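Local coordinates for putative cell invasion protein with MAC/Perforin domain (Bacteroides thetaiotaomicron VPI-5482, PDB 3KK7) that belongs to the membrane-attack complex/perforin (MACPF) family and may take part in cell invasion, though its exact role is not established, at residues Leu291-Lys296 against Tyr311-Tyr316. Numbering follows the deposited sequence.
Sequences LSYSIK and YDITNY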
loop_
_atom_site.group_PDB
_atom_site.type_symbol
_atom_site.label_atom_id
_atom_site.label_comp_id
_atom_site.label_asym_id
_atom_site.label_seq_id
_atom_site.Cartn_x
_atom_site.Cartn_y
_atom_site.Cartn_z
ATOM N N LEU A 291 0.221 -31.255 -19.100
ATOM C CA LEU A 291 -0.569 -30.104 -18.639
ATOM C C LEU A 291 -1.239 -30.480 -17.342
ATOM O O LEU A 291 -2.062 -31.368 -17.319
ATOM C CB LEU A 291 -1.640 -29.699 -19.647
ATOM C CG LEU A 291 -2.457 -28.454 -19.255
ATOM C CD1 LEU A 291 -1.579 -27.212 -19.104
ATOM C CD2 LEU A 291 -3.507 -28.237 -20.300
ATOM N N SER A 292 -0.885 -29.775 -16.277
ATOM C CA SER A 292 -1.380 -30.068 -14.946
ATOM C C SER A 292 -2.187 -28.904 -14.444
ATOM O O SER A 292 -2.060 -27.807 -14.982
ATOM C CB SER A 292 -0.227 -30.330 -14.008
ATOM O OG SER A 292 0.304 -31.605 -14.298
ATOM N N TYR A 293 -3.032 -29.146 -13.435
ATOM C CA TYR A 293 -3.886 -28.076 -12.869
ATOM C C TYR A 293 -4.137 -28.209 -11.392
ATOM O O TYR A 293 -3.979 -29.272 -10.829
ATOM C CB TYR A 293 -5.240 -28.045 -13.556
ATOM C CG TYR A 293 -6.211 -29.176 -13.172
ATOM C CD1 TYR A 293 -6.106 -30.439 -13.749
ATOM C CD2 TYR A 293 -7.283 -28.953 -12.296
ATOM C CE1 TYR A 293 -7.004 -31.455 -13.444
ATOM C CE2 TYR A 293 -8.193 -29.996 -11.967
ATOM C CZ TYR A 293 -8.046 -31.229 -12.553
ATOM O OH TYR A 293 -8.895 -32.258 -12.262
ATOM N N SER A 294 -4.547 -27.112 -10.780
ATOM C CA SER A 294 -4.967 -27.120 -9.411
ATOM C C SER A 294 -6.151 -26.183 -9.308
ATOM O O SER A 294 -6.137 -25.114 -9.891
ATOM C CB SER A 294 -3.823 -26.665 -8.501
ATOM O OG SER A 294 -4.251 -26.436 -7.165
ATOM N N ILE A 295 -7.191 -26.589 -8.592
ATOM C CA ILE A 295 -8.325 -25.711 -8.402
ATOM C C ILE A 295 -8.529 -25.348 -6.938
ATOM O O ILE A 295 -7.956 -25.973 -6.035
ATOM C CB ILE A 295 -9.599 -26.294 -8.966
ATOM C CG1 ILE A 295 -9.976 -27.583 -8.257
ATOM C CG2 ILE A 295 -9.458 -26.522 -10.433
ATOM C CD1 ILE A 295 -11.477 -27.747 -8.229
ATOM N N LYS A 296 -9.321 -24.307 -6.744
ATOM C CA LYS A 296 -9.720 -23.825 -5.433
ATOM C C LYS A 296 -11.059 -23.161 -5.606
ATOM O O LYS A 296 -11.228 -22.377 -6.542
ATOM C CB LYS A 296 -8.735 -22.793 -4.866
ATOM C CG LYS A 296 -9.075 -22.398 -3.389
ATOM C CD LYS A 296 -7.999 -21.542 -2.671
ATOM C CE LYS A 296 -7.991 -20.085 -3.093
ATOM N NZ LYS A 296 -7.150 -19.279 -2.155
ATOM N N TYR A 311 -2.799 -31.983 -10.562
ATOM C CA TYR A 311 -3.304 -33.153 -11.241
ATOM C C TYR A 311 -3.072 -33.007 -12.728
ATOM O O TYR A 311 -3.148 -31.897 -13.264
ATOM C CB TYR A 311 -4.822 -33.322 -10.968
ATOM C CG TYR A 311 -5.165 -33.512 -9.505
ATOM C CD1 TYR A 311 -4.638 -34.583 -8.787
ATOM C CD2 TYR A 311 -6.009 -32.621 -8.833
ATOM C CE1 TYR A 311 -4.938 -34.765 -7.439
ATOM C CE2 TYR A 311 -6.323 -32.798 -7.481
ATOM C CZ TYR A 311 -5.780 -33.876 -6.796
ATOM O OH TYR A 311 -6.056 -34.084 -5.459
ATOM N N ASP A 312 -2.787 -34.133 -13.383
ATOM C CA ASP A 312 -2.715 -34.168 -14.835
ATOM C C ASP A 312 -4.149 -34.052 -15.394
ATOM O O ASP A 312 -5.041 -34.866 -15.056
ATOM C CB ASP A 312 -2.029 -35.446 -15.327
ATOM C CG ASP A 312 -1.994 -35.546 -16.844
ATOM O OD1 ASP A 312 -3.084 -35.547 -17.458
ATOM O OD2 ASP A 312 -0.878 -35.641 -17.423
ATOM N N ILE A 313 -4.341 -33.057 -16.265
ATOM C CA ILE A 313 -5.656 -32.695 -16.803
ATOM C C ILE A 313 -6.385 -33.854 -17.491
ATOM O O ILE A 313 -7.621 -33.939 -17.430
ATOM C CB ILE A 313 -5.536 -31.477 -17.769
ATOM C CG1 ILE A 313 -6.888 -30.781 -17.965
ATOM C CG2 ILE A 313 -4.914 -31.893 -19.095
ATOM C CD1 ILE A 313 -7.415 -30.084 -16.744
ATOM N N THR A 314 -5.629 -34.750 -18.115
ATOM C CA THR A 314 -6.211 -35.885 -18.811
ATOM C C THR A 314 -6.433 -37.108 -17.903
ATOM O O THR A 314 -7.074 -38.062 -18.313
ATOM C CB THR A 314 -5.294 -36.344 -19.929
ATOM O OG1 THR A 314 -4.124 -36.948 -19.362
ATOM C CG2 THR A 314 -4.875 -35.178 -20.801
ATOM N N ASN A 315 -5.882 -37.095 -16.693
ATOM C CA ASN A 315 -5.962 -38.242 -15.802
ATOM C C ASN A 315 -7.006 -38.065 -14.719
ATOM O O ASN A 315 -7.652 -39.032 -14.321
ATOM C CB ASN A 315 -4.606 -38.502 -15.149
ATOM C CG ASN A 315 -4.551 -39.846 -14.405
ATOM O OD1 ASN A 315 -4.858 -40.924 -14.971
ATOM N ND2 ASN A 315 -4.110 -39.789 -13.141
ATOM N N TYR A 316 -7.180 -36.844 -14.219
ATOM C CA TYR A 316 -8.081 -36.667 -13.104
ATOM C C TYR A 316 -9.048 -35.522 -13.304
ATOM O O TYR A 316 -8.653 -34.384 -13.567
ATOM C CB TYR A 316 -7.286 -36.512 -11.816
ATOM C CG TYR A 316 -8.152 -36.522 -10.583
ATOM C CD1 TYR A 316 -8.841 -37.694 -10.195
ATOM C CD2 TYR A 316 -8.298 -35.376 -9.800
ATOM C CE1 TYR A 316 -9.645 -37.717 -9.053
ATOM C CE2 TYR A 316 -9.111 -35.379 -8.674
ATOM C CZ TYR A 316 -9.781 -36.555 -8.303
ATOM O OH TYR A 316 -10.584 -36.557 -7.189
#
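With CG of Y293 set between the backbone N and the carbonyl carbon (chi1 74°), its ring reaches across to the chain at 311-316, while I313, CG1 anti to the backbone N, carries CD1 to that ring. The two segments form an antiparallel pairing in the large sheet of the MACPF domain, where the short strand 311-312 lies along strand 288-298. Y293 and Y311 are a hydrogen-bonded pair, exchanging N-H and O in both directions, and S292 faces D312 at a non-hydrogen-bonded position. Just past the strand end, I313 N donates almost straight to L291 O (174° at the hydrogen).

Beyond it the chain curls back: OD1 of D312 accepts from T314 N in an Asx turn and also from T314 OG1, while D312 O takes the amides of N315 and Y316. This turn brings Y316 O near the plane of the Y293 ring, where the phenolic OH of Y293 donates to it at 2.5 Å, approaching from 43° above the carbonyl plane. CD1 of I313 packs against CD1 of Y293, and F226 of strand 220-230 touches both side chains. An alanine in place of Y293 would probably leave Y316 O without this donor and open a gap beside I313. The same turn lays CD2 of Y316 over the centre of the Y311 ring, 3.6 Å above its plane.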